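Local coordinates for protein aminoglycoside 6-adenylyltransferase (Bacillus subtilis, PDB 2PBE) that transfers an adenylyl group from ATP to the 6-hydroxyl of streptomycin, or a guanylyl group from GTP, and so gives bacterial resistance to this antibiotic, at residues Asp11-Phe16 against Gln43-Ser48; Glu59-Leu64 against Met73-Asp78; Tyr92-Leu95 against Lys101-Leu104. One frame throughout, in Å; residues are numbered along the deposited sequence.

Contact 1: residues Asp11-Phe16 against Gln43-Ser48; sequences DIFLDF and QDYDIS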
ATOM      1  N   ASP A  11       1.672 -10.219  -4.371  1.00 42.22           N
ATOM      2  CA  ASP A  11       0.591 -10.402  -3.410  1.00 40.43           C
ATOM      3  C   ASP A  11       1.001 -11.487  -2.423  1.00 37.42           C
ATOM      4  O   ASP A  11       0.969 -11.279  -1.216  1.00 36.63           O
ATOM      5  CB  ASP A  11      -0.715 -10.829  -4.105  1.00 43.92           C
ATOM      6  CG  ASP A  11      -1.347  -9.711  -4.919  1.00 45.14           C
ATOM      7  OD1 ASP A  11      -1.355  -8.552  -4.434  1.00 47.69           O
ATOM      8  OD2 ASP A  11      -1.849  -9.995  -6.033  1.00 44.44           O
ATOM      9  N   ILE A  12       1.400 -12.638  -2.943  1.00 34.08           N
ATOM     10  CA  ILE A  12       1.801 -13.752  -2.108  1.00 32.20           C
ATOM     11  C   ILE A  12       2.864 -13.364  -1.077  1.00 31.99           C
ATOM     12  O   ILE A  12       2.704 -13.631   0.110  1.00 31.67           O
ATOM     13  CB  ILE A  12       2.311 -14.894  -3.007  1.00 31.49           C
ATOM     14  CG1 ILE A  12       1.176 -15.345  -3.927  1.00 32.20           C
ATOM     15  CG2 ILE A  12       2.800 -16.052  -2.173  1.00 30.00           C
ATOM     16  CD1 ILE A  12       1.570 -16.345  -4.983  1.00 32.93           C
ATOM     17  N   PHE A  13       3.936 -12.729  -1.523  1.00 32.13           N
ATOM     18  CA  PHE A  13       5.000 -12.353  -0.609  1.00 33.35           C
ATOM     19  C   PHE A  13       4.561 -11.336   0.439  1.00 33.31           C
ATOM     20  O   PHE A  13       4.913 -11.446   1.616  1.00 32.18           O
ATOM     21  CB  PHE A  13       6.189 -11.776  -1.373  1.00 34.40           C
ATOM     22  CG  PHE A  13       6.724 -12.660  -2.469  1.00 36.12           C
ATOM     23  CD1 PHE A  13       6.667 -14.068  -2.378  1.00 37.01           C
ATOM     24  CD2 PHE A  13       7.350 -12.076  -3.590  1.00 36.71           C
ATOM     25  CE1 PHE A  13       7.230 -14.887  -3.399  1.00 37.73           C
ATOM     26  CE2 PHE A  13       7.921 -12.869  -4.621  1.00 37.64           C
ATOM     27  CZ  PHE A  13       7.863 -14.279  -4.528  1.00 38.07           C
ATOM     28  N   LEU A  14       3.803 -10.344  -0.003  1.00 33.70           N
ATOM     29  CA  LEU A  14       3.320  -9.306   0.893  1.00 33.94           C
ATOM     30  C   LEU A  14       2.325  -9.914   1.881  1.00 34.26           C
ATOM     31  O   LEU A  14       2.375  -9.664   3.090  1.00 34.70           O
ATOM     32  CB  LEU A  14       2.644  -8.213   0.057  1.00 34.85           C
ATOM     33  CG  LEU A  14       2.325  -6.804   0.553  1.00 35.65           C
ATOM     34  CD1 LEU A  14       1.107  -6.815   1.448  1.00 36.59           C
ATOM     35  CD2 LEU A  14       3.555  -6.235   1.261  1.00 37.75           C
ATOM     36  N   ASP A  15       1.431 -10.740   1.351  1.00 34.20           N
ATOM     37  CA  ASP A  15       0.411 -11.382   2.165  1.00 34.69           C
ATOM     38  C   ASP A  15       1.035 -12.292   3.213  1.00 31.77           C
ATOM     39  O   ASP A  15       0.583 -12.354   4.361  1.00 31.15           O
ATOM     40  CB  ASP A  15      -0.519 -12.197   1.277  1.00 38.82           C
ATOM     41  CG  ASP A  15      -1.815 -12.521   1.959  1.00 42.32           C
ATOM     42  OD1 ASP A  15      -2.594 -11.569   2.194  1.00 47.34           O
ATOM     43  OD2 ASP A  15      -2.050 -13.717   2.260  1.00 43.41           O
ATOM     44  N   PHE A  16       2.089 -12.983   2.814  1.00 29.20           N
ATOM     45  CA  PHE A  16       2.768 -13.874   3.733  1.00 28.13           C
ATOM     46  C   PHE A  16       3.294 -13.097   4.927  1.00 29.12           C
ATOM     47  O   PHE A  16       2.990 -13.423   6.083  1.00 31.15           O
ATOM     48  CB  PHE A  16       3.940 -14.566   3.054  1.00 27.30           C
ATOM     49  CG  PHE A  16       4.660 -15.512   3.955  1.00 27.41           C
ATOM     50  CD1 PHE A  16       4.008 -16.669   4.446  1.00 26.96           C
ATOM     51  CD2 PHE A  16       5.974 -15.249   4.354  1.00 26.96           C
ATOM     52  CE1 PHE A  16       4.657 -17.563   5.336  1.00 25.95           C
ATOM     53  CE2 PHE A  16       6.653 -16.130   5.247  1.00 28.40           C
ATOM     54  CZ  PHE A  16       5.997 -17.286   5.739  1.00 26.35           C
ATOM     55  N   GLN A  43      12.601 -10.751 -14.663  1.00 78.60           N
ATOM     56  CA  GLN A  43      11.395 -10.779 -13.858  1.00 76.54           C
ATOM     57  C   GLN A  43      11.588 -11.368 -12.449  1.00 74.76           C
ATOM     58  O   GLN A  43      10.668 -11.276 -11.618  1.00 75.14           O
ATOM     59  CB  GLN A  43      10.256 -11.475 -14.661  1.00 76.59           C
ATOM     60  CG  GLN A  43       9.891 -12.955 -14.236  1.00 75.94           C
ATOM     61  CD  GLN A  43      11.070 -13.945 -14.467  1.00 75.78           C
ATOM     62  OE1 GLN A  43      11.527 -14.063 -15.599  1.00 74.80           O
ATOM     63  NE2 GLN A  43      11.556 -14.641 -13.402  1.00 74.69           N
ATOM     64  N   ASP A  44      12.793 -11.893 -12.186  1.00 71.24           N
ATOM     65  CA  ASP A  44      13.167 -12.474 -10.906  1.00 67.92           C
ATOM     66  C   ASP A  44      12.775 -11.584  -9.732  1.00 64.28           C
ATOM     67  O   ASP A  44      12.846 -10.360  -9.812  1.00 64.56           O
ATOM     68  CB  ASP A  44      14.681 -12.694 -10.830  1.00 70.31           C
ATOM     69  CG  ASP A  44      15.212 -13.596 -11.930  1.00 73.06           C
ATOM     70  OD1 ASP A  44      14.570 -14.626 -12.229  1.00 74.45           O
ATOM     71  OD2 ASP A  44      16.284 -13.267 -12.493  1.00 74.60           O
ATOM     72  N   TYR A  45      12.392 -12.209  -8.629  1.00 59.55           N
ATOM     73  CA  TYR A  45      11.996 -11.474  -7.440  1.00 54.54           C
ATOM     74  C   TYR A  45      13.046 -11.489  -6.348  1.00 51.33           C
ATOM     75  O   TYR A  45      13.580 -12.532  -5.969  1.00 50.14           O
ATOM     76  CB  TYR A  45      10.686 -12.030  -6.918  1.00 53.77           C
ATOM     77  CG  TYR A  45       9.587 -11.893  -7.943  1.00 53.24           C
ATOM     78  CD1 TYR A  45       8.926 -10.653  -8.128  1.00 53.27           C
ATOM     79  CD2 TYR A  45       9.230 -12.985  -8.783  1.00 53.53           C
ATOM     80  CE1 TYR A  45       7.918 -10.494  -9.132  1.00 54.12           C
ATOM     81  CE2 TYR A  45       8.227 -12.844  -9.801  1.00 53.42           C
ATOM     82  CZ  TYR A  45       7.575 -11.589  -9.966  1.00 54.17           C
ATOM     83  OH  TYR A  45       6.620 -11.416 -10.953  1.00 54.02           O
ATOM     84  N   ASP A  46      13.358 -10.292  -5.875  1.00 49.13           N
ATOM     85  CA  ASP A  46      14.338 -10.097  -4.808  1.00 47.40           C
ATOM     86  C   ASP A  46      13.663  -9.563  -3.576  1.00 44.54           C
ATOM     87  O   ASP A  46      13.376  -8.384  -3.483  1.00 44.76           O
ATOM     88  CB  ASP A  46      15.405  -9.107  -5.238  1.00 50.58           C
ATOM     89  CG  ASP A  46      16.701  -9.785  -5.640  1.00 53.71           C
ATOM     90  OD1 ASP A  46      17.471 -10.151  -4.720  1.00 56.29           O
ATOM     91  OD2 ASP A  46      16.944  -9.959  -6.867  1.00 54.07           O
ATOM     92  N   ILE A  47      13.387 -10.454  -2.641  1.00 40.69           N
ATOM     93  CA  ILE A  47      12.694 -10.100  -1.424  1.00 37.17           C
ATOM     94  C   ILE A  47      13.538 -10.331  -0.188  1.00 35.80           C
ATOM     95  O   ILE A  47      14.347 -11.250  -0.149  1.00 37.58           O
ATOM     96  CB  ILE A  47      11.422 -10.944  -1.293  1.00 36.86           C
ATOM     97  CG1 ILE A  47      10.640 -10.903  -2.611  1.00 36.23           C
ATOM     98  CG2 ILE A  47      10.571 -10.448  -0.131  1.00 36.03           C
ATOM     99  CD1 ILE A  47      10.144  -9.516  -3.031  1.00 37.30           C
ATOM    100  N   SER A  48      13.343  -9.491   0.822  1.00 33.24           N
ATOM    101  CA  SER A  48      14.059  -9.621   2.087  1.00 31.09           C
ATOM    102  C   SER A  48      13.069  -9.442   3.229  1.00 29.84           C
ATOM    103  O   SER A  48      12.358  -8.432   3.291  1.00 29.30           O
ATOM    104  CB  SER A  48      15.143  -8.545   2.231  1.00 31.19           C
ATOM    105  OG  SER A  48      16.194  -8.716   1.311  1.00 31.33           O
TER
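Phe13 of helix 6-19 meets Tyr45 and Ile47 of strand 45-51 with the CD2-CE2 bond of its ring, a helix-on-sheet packing in the mixed-sheet part of this nucleotidyltransferase fold. The strand alternates in the usual way: Tyr45 and Ile47 project toward the helix, whereas Asp46 between them points away into the exposed surface. Within 11-16, Phe13 alone reaches both. Phe13 has its CG beside the backbone N and anti to the carbonyl carbon (chi1 -54°), and from there the ring extends to the strand. Phe13 CE2 lies 3.7 Å from CB of Tyr45 and 3.8 Å from CG of the same residue, which sits in the plane of the Phe13 ring at its edge. The two rings make an offset edge-to-face pair, the edge of Phe13 turned toward the face of Tyr45, with centroids 5.9 Å apart and planes at 73°. The offset arises because CE2 approaches the root of the tyrosine ring, whose CG likewise stands beside its backbone N (chi1 -61°), rather than its middle. Over the other face of that ring stands Gln43 O, 3.3 Å above the plane at its centre, so that the ring lies between the helix and the loop leading into the strand. Ile47 meets the neighbouring atom of Phe13: its CG1 is 3.6 Å from CD2, and its CD1 follows at 3.8 Å from the same CD2, an oblique approach of plain apolar character. Met10, also on the helix, touches both Tyr45 and Ile47, and Leu102 of the adjacent strand packs on Phe13, Tyr45 and Ile47. All three residues that meet across this interface are buried. The backbone of Phe13 is held as well, its carbonyl O accepting a hydrogen bond from Tyr49 OH.

Contact 2: residues Glu59-Leu64 against Met73-Asp78; sequences ENDQWL and MQKPED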
ATOM      1  N   GLU A  59      13.889 -24.318  11.073  1.00 42.30           N
ATOM      2  CA  GLU A  59      13.460 -25.620  11.608  1.00 43.93           C
ATOM      3  C   GLU A  59      13.312 -26.629  10.453  1.00 42.88           C
ATOM      4  O   GLU A  59      13.845 -27.743  10.515  1.00 42.99           O
ATOM      5  CB  GLU A  59      12.129 -25.487  12.367  1.00 47.25           C
ATOM      6  CG  GLU A  59      12.210 -25.928  13.824  1.00 51.84           C
ATOM      7  CD  GLU A  59      12.076 -24.774  14.819  1.00 56.34           C
ATOM      8  OE1 GLU A  59      10.921 -24.361  15.114  1.00 57.52           O
ATOM      9  OE2 GLU A  59      13.126 -24.273  15.295  1.00 58.11           O
ATOM     10  N   ASN A  60      12.595 -26.229   9.400  1.00 41.47           N
ATOM     11  CA  ASN A  60      12.419 -27.062   8.208  1.00 39.89           C
ATOM     12  C   ASN A  60      11.879 -26.229   7.051  1.00 37.42           C
ATOM     13  O   ASN A  60      11.698 -25.030   7.192  1.00 37.04           O
ATOM     14  CB  ASN A  60      11.502 -28.265   8.485  1.00 41.75           C
ATOM     15  CG  ASN A  60      10.089 -27.857   8.796  1.00 42.33           C
ATOM     16  OD1 ASN A  60       9.813 -27.251   9.832  1.00 44.38           O
ATOM     17  ND2 ASN A  60       9.176 -28.197   7.894  1.00 43.82           N
ATOM     18  N   ASP A  61      11.613 -26.862   5.912  1.00 35.83           N
ATOM     19  CA  ASP A  61      11.166 -26.138   4.728  1.00 35.34           C
ATOM     20  C   ASP A  61       9.693 -26.214   4.343  1.00 35.33           C
ATOM     21  O   ASP A  61       9.344 -25.879   3.215  1.00 35.53           O
ATOM     22  CB  ASP A  61      12.020 -26.562   3.527  1.00 34.94           C
ATOM     23  CG  ASP A  61      13.513 -26.394   3.776  1.00 36.57           C
ATOM     24  OD1 ASP A  61      13.902 -25.496   4.565  1.00 34.87           O
ATOM     25  OD2 ASP A  61      14.301 -27.155   3.170  1.00 36.19           O
ATOM     26  N   GLN A  62       8.835 -26.634   5.267  1.00 35.72           N
ATOM     27  CA  GLN A  62       7.401 -26.754   4.995  1.00 36.48           C
ATOM     28  C   GLN A  62       6.697 -25.420   4.725  1.00 35.96           C
ATOM     29  O   GLN A  62       5.890 -25.310   3.798  1.00 35.89           O
ATOM     30  CB  GLN A  62       6.702 -27.458   6.167  1.00 39.48           C
ATOM     31  CG  GLN A  62       6.655 -28.981   6.085  1.00 42.47           C
ATOM     32  CD  GLN A  62       5.914 -29.473   4.852  1.00 46.26           C
ATOM     33  OE1 GLN A  62       4.738 -29.160   4.646  1.00 47.62           O
ATOM     34  NE2 GLN A  62       6.601 -30.261   4.028  1.00 46.94           N
ATOM     35  N   TRP A  63       7.009 -24.405   5.528  1.00 35.01           N
ATOM     36  CA  TRP A  63       6.387 -23.096   5.367  1.00 34.26           C
ATOM     37  C   TRP A  63       6.575 -22.512   3.953  1.00 33.78           C
ATOM     38  O   TRP A  63       5.841 -21.604   3.543  1.00 33.26           O
ATOM     39  CB  TRP A  63       6.937 -22.127   6.405  1.00 34.46           C
ATOM     40  CG  TRP A  63       8.383 -21.921   6.265  1.00 35.67           C
ATOM     41  CD1 TRP A  63       9.379 -22.727   6.757  1.00 36.33           C
ATOM     42  CD2 TRP A  63       9.019 -20.867   5.554  1.00 35.33           C
ATOM     43  NE1 TRP A  63      10.609 -22.229   6.386  1.00 37.13           N
ATOM     44  CE2 TRP A  63      10.426 -21.086   5.649  1.00 35.48           C
ATOM     45  CE3 TRP A  63       8.544 -19.745   4.840  1.00 34.77           C
ATOM     46  CZ2 TRP A  63      11.375 -20.215   5.050  1.00 34.65           C
ATOM     47  CZ3 TRP A  63       9.485 -18.871   4.242  1.00 34.61           C
ATOM     48  CH2 TRP A  63      10.892 -19.120   4.354  1.00 33.85           C
ATOM     49  N   LEU A  64       7.564 -23.030   3.229  1.00 32.16           N
ATOM     50  CA  LEU A  64       7.869 -22.575   1.877  1.00 31.47           C
ATOM     51  C   LEU A  64       6.873 -23.065   0.837  1.00 32.33           C
ATOM     52  O   LEU A  64       6.741 -22.482  -0.227  1.00 32.45           O
ATOM     53  CB  LEU A  64       9.269 -23.041   1.486  1.00 29.83           C
ATOM     54  CG  LEU A  64      10.475 -22.320   2.093  1.00 27.65           C
ATOM     55  CD1 LEU A  64      11.712 -23.169   1.936  1.00 25.15           C
ATOM     56  CD2 LEU A  64      10.663 -20.988   1.421  1.00 27.38           C
HETATM   57  N   MSE A  73      15.444 -25.849  -5.586  1.00 39.63           N
HETATM   58  CA  MSE A  73      15.778 -24.780  -4.667  1.00 40.03           C
HETATM   59  C   MSE A  73      17.199 -24.891  -4.158  1.00 38.33           C
HETATM   60  O   MSE A  73      17.747 -25.984  -4.069  1.00 37.51           O
HETATM   61  CB  MSE A  73      14.793 -24.844  -3.506  1.00 43.19           C
HETATM   62  CG  MSE A  73      15.087 -23.928  -2.355  1.00 50.65           C
HETATM   63 SE   MSE A  73      13.817 -24.286  -0.934  1.00 62.03          SE
HETATM   64  CE  MSE A  73      14.792 -25.596   0.108  1.00 59.11           C
ATOM     65  N   GLN A  74      17.784 -23.741  -3.813  1.00 37.20           N
ATOM     66  CA  GLN A  74      19.141 -23.698  -3.281  1.00 35.83           C
ATOM     67  C   GLN A  74      19.163 -22.874  -1.993  1.00 34.24           C
ATOM     68  O   GLN A  74      18.525 -21.815  -1.916  1.00 33.91           O
ATOM     69  CB  GLN A  74      20.109 -23.096  -4.312  1.00 35.54           C
ATOM     70  CG  GLN A  74      21.562 -22.975  -3.830  1.00 37.40           C
ATOM     71  CD  GLN A  74      22.518 -22.485  -4.914  1.00 39.36           C
ATOM     72  OE1 GLN A  74      22.676 -23.126  -5.964  1.00 39.89           O
ATOM     73  NE2 GLN A  74      23.158 -21.336  -4.670  1.00 40.36           N
ATOM     74  N   LYS A  75      19.856 -23.378  -0.975  1.00 32.35           N
ATOM     75  CA  LYS A  75      19.987 -22.669   0.297  1.00 31.19           C
ATOM     76  C   LYS A  75      21.494 -22.426   0.443  1.00 31.82           C
ATOM     77  O   LYS A  75      22.217 -23.252   0.999  1.00 29.58           O
ATOM     78  CB  LYS A  75      19.429 -23.502   1.449  1.00 30.54           C
ATOM     79  CG  LYS A  75      17.934 -23.761   1.332  1.00 30.59           C
ATOM     80  CD  LYS A  75      17.333 -24.438   2.555  1.00 31.03           C
ATOM     81  CE  LYS A  75      17.617 -25.925   2.618  1.00 32.68           C
ATOM     82  NZ  LYS A  75      17.219 -26.515   3.941  1.00 33.96           N
ATOM     83  N   PRO A  76      21.980 -21.274  -0.069  1.00 32.89           N
ATOM     84  CA  PRO A  76      23.385 -20.851  -0.051  1.00 33.65           C
ATOM     85  C   PRO A  76      24.129 -20.854   1.281  1.00 34.20           C
ATOM     86  O   PRO A  76      25.355 -21.005   1.304  1.00 35.09           O
ATOM     87  CB  PRO A  76      23.326 -19.451  -0.653  1.00 33.30           C
ATOM     88  CG  PRO A  76      22.175 -19.526  -1.567  1.00 32.70           C
ATOM     89  CD  PRO A  76      21.165 -20.227  -0.713  1.00 33.39           C
ATOM     90  N   GLU A  77      23.417 -20.679   2.384  1.00 35.47           N
ATOM     91  CA  GLU A  77      24.081 -20.661   3.671  1.00 37.76           C
ATOM     92  C   GLU A  77      23.904 -21.969   4.421  1.00 37.99           C
ATOM     93  O   GLU A  77      24.191 -22.058   5.618  1.00 39.20           O
ATOM     94  CB  GLU A  77      23.581 -19.474   4.496  1.00 39.74           C
ATOM     95  CG  GLU A  77      23.953 -18.101   3.902  1.00 44.26           C
ATOM     96  CD  GLU A  77      23.196 -17.775   2.604  1.00 47.55           C
ATOM     97  OE1 GLU A  77      21.959 -17.986   2.563  1.00 48.54           O
ATOM     98  OE2 GLU A  77      23.830 -17.299   1.626  1.00 48.65           O
ATOM     99  N   ASP A  78      23.441 -22.996   3.711  1.00 37.44           N
ATOM    100  CA  ASP A  78      23.237 -24.302   4.322  1.00 37.31           C
ATOM    101  C   ASP A  78      23.785 -25.392   3.426  1.00 36.58           C
ATOM    102  O   ASP A  78      23.160 -26.429   3.236  1.00 35.18           O
ATOM    103  CB  ASP A  78      21.750 -24.535   4.601  1.00 38.42           C
ATOM    104  CG  ASP A  78      21.499 -25.753   5.478  1.00 39.45           C
ATOM    105  OD1 ASP A  78      22.281 -25.989   6.423  1.00 40.06           O
ATOM    106  OD2 ASP A  78      20.510 -26.471   5.219  1.00 41.35           O
TER
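Lys75, just past the edge strand 70-74, reaches across to Asp61 in the loop that leads from helix 54-58 back to that strand. From CB the chain runs on through CG in extended form, passing beside Tyr92. CD comes 4.1 Å from Asp61 OD1, and here the chain bends (chi3 -78°). CE then lies 3.6 Å from Asp61 OD2, and NZ ends 3.1 Å from that same OD2 in a hydrogen-bonded salt bridge. The ammonium group comes from the side of the other carboxylate oxygen, using the syn lone pair of OD2. NZ has a second anionic partner within its own type I turn, Asp78 OD2 at 3.5 Å, which completes a three-residue network. Next to the ion pair, the selenomethionine Met73 sets SE 3.7 Å from Leu64 CD1, the two side chains crossing at about a right angle, while its CE lies 3.5 Å from Asp61 OD2. The contact thus grades from buried apolar packing at Leu64 to charged groups near the surface. One lysine between two carboxylates probably stays protonated and offsets the mutual repulsion of Asp61 and Asp78.

Contact 3: residues Tyr92-Leu95 against Lys101-Leu104; sequences YIIL and KLDL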
ATOM      1  N   TYR A  92      17.146 -18.238   0.246  1.00 33.63           N
ATOM      2  CA  TYR A  92      16.640 -19.340  -0.542  1.00 33.17           C
ATOM      3  C   TYR A  92      16.581 -18.865  -1.978  1.00 33.53           C
ATOM      4  O   TYR A  92      16.222 -17.719  -2.227  1.00 35.12           O
ATOM      5  CB  TYR A  92      15.226 -19.695  -0.099  1.00 30.83           C
ATOM      6  CG  TYR A  92      15.082 -20.020   1.372  1.00 29.81           C
ATOM      7  CD1 TYR A  92      15.145 -21.366   1.822  1.00 26.79           C
ATOM      8  CD2 TYR A  92      14.878 -18.993   2.335  1.00 27.86           C
ATOM      9  CE1 TYR A  92      15.001 -21.689   3.201  1.00 26.63           C
ATOM     10  CE2 TYR A  92      14.744 -19.294   3.729  1.00 26.21           C
ATOM     11  CZ  TYR A  92      14.805 -20.651   4.150  1.00 26.39           C
ATOM     12  OH  TYR A  92      14.671 -20.977   5.478  1.00 24.10           O
ATOM     13  N   ILE A  93      16.959 -19.714  -2.925  1.00 33.58           N
ATOM     14  CA  ILE A  93      16.845 -19.318  -4.320  1.00 34.58           C
ATOM     15  C   ILE A  93      15.898 -20.377  -4.839  1.00 34.81           C
ATOM     16  O   ILE A  93      16.216 -21.572  -4.789  1.00 35.73           O
ATOM     17  CB  ILE A  93      18.187 -19.368  -5.110  1.00 34.93           C
ATOM     18  CG1 ILE A  93      19.088 -18.199  -4.707  1.00 34.21           C
ATOM     19  CG2 ILE A  93      17.924 -19.238  -6.610  1.00 34.31           C
ATOM     20  CD1 ILE A  93      19.634 -18.279  -3.326  1.00 36.09           C
ATOM     21  N   ILE A  94      14.723 -19.954  -5.290  1.00 33.56           N
ATOM     22  CA  ILE A  94      13.727 -20.887  -5.784  1.00 33.21           C
ATOM     23  C   ILE A  94      13.405 -20.674  -7.254  1.00 33.72           C
ATOM     24  O   ILE A  94      13.289 -19.532  -7.724  1.00 33.71           O
ATOM     25  CB  ILE A  94      12.407 -20.761  -4.971  1.00 32.62           C
ATOM     26  CG1 ILE A  94      12.697 -20.909  -3.484  1.00 32.18           C
ATOM     27  CG2 ILE A  94      11.415 -21.855  -5.383  1.00 32.68           C
ATOM     28  CD1 ILE A  94      11.516 -20.545  -2.594  1.00 31.45           C
ATOM     29  N   LEU A  95      13.263 -21.785  -7.966  1.00 32.71           N
ATOM     30  CA  LEU A  95      12.881 -21.741  -9.360  1.00 31.97           C
ATOM     31  C   LEU A  95      11.499 -22.367  -9.370  1.00 31.88           C
ATOM     32  O   LEU A  95      11.359 -23.579  -9.223  1.00 31.31           O
ATOM     33  CB  LEU A  95      13.842 -22.550 -10.235  1.00 31.78           C
ATOM     34  CG  LEU A  95      13.442 -22.476 -11.720  1.00 32.78           C
ATOM     35  CD1 LEU A  95      13.568 -21.062 -12.224  1.00 33.56           C
ATOM     36  CD2 LEU A  95      14.276 -23.421 -12.548  1.00 33.83           C
ATOM     37  N   LYS A 101      11.167 -16.948 -10.626  1.00 34.46           N
ATOM     38  CA  LYS A 101      12.349 -17.167  -9.816  1.00 34.30           C
ATOM     39  C   LYS A 101      12.336 -16.176  -8.672  1.00 34.85           C
ATOM     40  O   LYS A 101      12.091 -14.988  -8.863  1.00 35.74           O
ATOM     41  CB  LYS A 101      13.606 -16.970 -10.651  1.00 33.86           C
ATOM     42  CG  LYS A 101      14.711 -17.968 -10.304  1.00 35.30           C
ATOM     43  CD  LYS A 101      15.550 -17.543  -9.123  1.00 34.91           C
ATOM     44  CE  LYS A 101      16.578 -16.486  -9.528  1.00 35.95           C
ATOM     45  NZ  LYS A 101      17.586 -16.241  -8.455  1.00 35.84           N
ATOM     46  N   LEU A 102      12.588 -16.672  -7.470  1.00 33.68           N
ATOM     47  CA  LEU A 102      12.607 -15.809  -6.311  1.00 32.93           C
ATOM     48  C   LEU A 102      13.938 -15.950  -5.605  1.00 34.44           C
ATOM     49  O   LEU A 102      14.577 -17.000  -5.663  1.00 34.90           O
ATOM     50  CB  LEU A 102      11.464 -16.172  -5.351  1.00 29.65           C
ATOM     51  CG  LEU A 102      11.528 -15.539  -3.954  1.00 29.19           C
ATOM     52  CD1 LEU A 102      11.286 -14.037  -4.039  1.00 28.06           C
ATOM     53  CD2 LEU A 102      10.529 -16.190  -3.056  1.00 28.54           C
ATOM     54  N   ASP A 103      14.343 -14.868  -4.952  1.00 35.38           N
ATOM     55  CA  ASP A 103      15.556 -14.820  -4.164  1.00 35.51           C
ATOM     56  C   ASP A 103      15.095 -14.178  -2.852  1.00 34.76           C
ATOM     57  O   ASP A 103      14.864 -12.978  -2.785  1.00 36.12           O
ATOM     58  CB  ASP A 103      16.592 -13.944  -4.849  1.00 39.23           C
ATOM     59  CG  ASP A 103      17.905 -14.660  -5.048  1.00 44.90           C
ATOM     60  OD1 ASP A 103      18.512 -15.063  -4.029  1.00 47.24           O
ATOM     61  OD2 ASP A 103      18.326 -14.826  -6.224  1.00 47.51           O
ATOM     62  N   LEU A 104      14.923 -14.994  -1.820  1.00 32.22           N
ATOM     63  CA  LEU A 104      14.448 -14.516  -0.519  1.00 29.61           C
ATOM     64  C   LEU A 104      15.520 -14.553   0.551  1.00 29.22           C
ATOM     65  O   LEU A 104      16.115 -15.591   0.792  1.00 29.11           O
ATOM     66  CB  LEU A 104      13.266 -15.378  -0.070  1.00 28.44           C
ATOM     67  CG  LEU A 104      12.546 -15.036   1.230  1.00 27.79           C
ATOM     68  CD1 LEU A 104      11.706 -13.783   1.034  1.00 28.74           C
ATOM     69  CD2 LEU A 104      11.652 -16.192   1.612  1.00 28.02           C
TER
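Tyr92 and Leu104 exchange two backbone hydrogen bonds, Tyr92 N giving to Leu104 O and Leu104 N to Tyr92 O. Ile94 and Leu102 repeat the pattern, each N lying 3.0 Å from the partner's O, that is Ile94 N to Leu102 O and Leu102 N to Ile94 O, with N-H...O angles of 163° in both bonds. Ile93-Asp103 lies between them and Leu95-Lys101 beyond the second; both are non-hydrogen-bonded pairs. Here CA-H groups approach carbonyls, as where Asp103 CA lies 3.5 Å from Tyr92 O. On the face that carries Ile93, Leu95, Lys101 and Asp103, Ile93 runs side by side with both charged residues. Its CG1 is 3.3 Å from Asp103 OD1, and its CG2 is 3.5 Å from Lys101 NZ. The lysine gets there by folding at two places, chi2 -84° and chi3 -79°, which turns NZ along its own strand to Asp103 OD2, two residues on, at 2.7 Å in a salt bridge. NZ meets OD2 from above the carboxylate plane. At the start of that path, Lys101 CG is 3.8 Å from CD1 of Leu95.

The two strands form the beta hairpin 90-96/101-108 in the mixed sheet of the nucleotidyltransferase domain. The face of Tyr92, Ile94, Leu102 and Leu104 is buried and mostly apolar: Tyr92 CD2 approaches Leu104 CD2 at 4.3 Å, with Ile94 and Leu102 next along. Strand 45-51 flanks one side of the hairpin, its Ile47 and Tyr49 packing on Leu104. Strand 70-74 flanks the other, with Met73 against Ile94 and Ile71 against Leu95. Beyond Tyr92, the rings of Trp63 and Phe90 each make edge-to-face pairs with it, and Leu64 touches its side chain too.

The three contacts follow one sheet outward in the order 45-51, 101-108, 90-96, 70-74. Contact 3 is the middle piece, its centre about 10 Å from that of contact 1 and about 10 Å from that of contact 2. Toward contact 1 it is joined by backbone pairing, with a probable hydrogen bond of 2.7 Å between Tyr45 O and Asp103 N. Toward contact 2 a similar one of 2.8 Å probably links Gln74 O and Ile93 N. Contacts 1 and 2, with centres about 16 Å apart, still meet directly where Phe16 CZ packs 3.7 Å from Trp63 CE3. Contact 2 lies farthest from the centre of the chain, at 70-74, one of the two edge strands of the sheet.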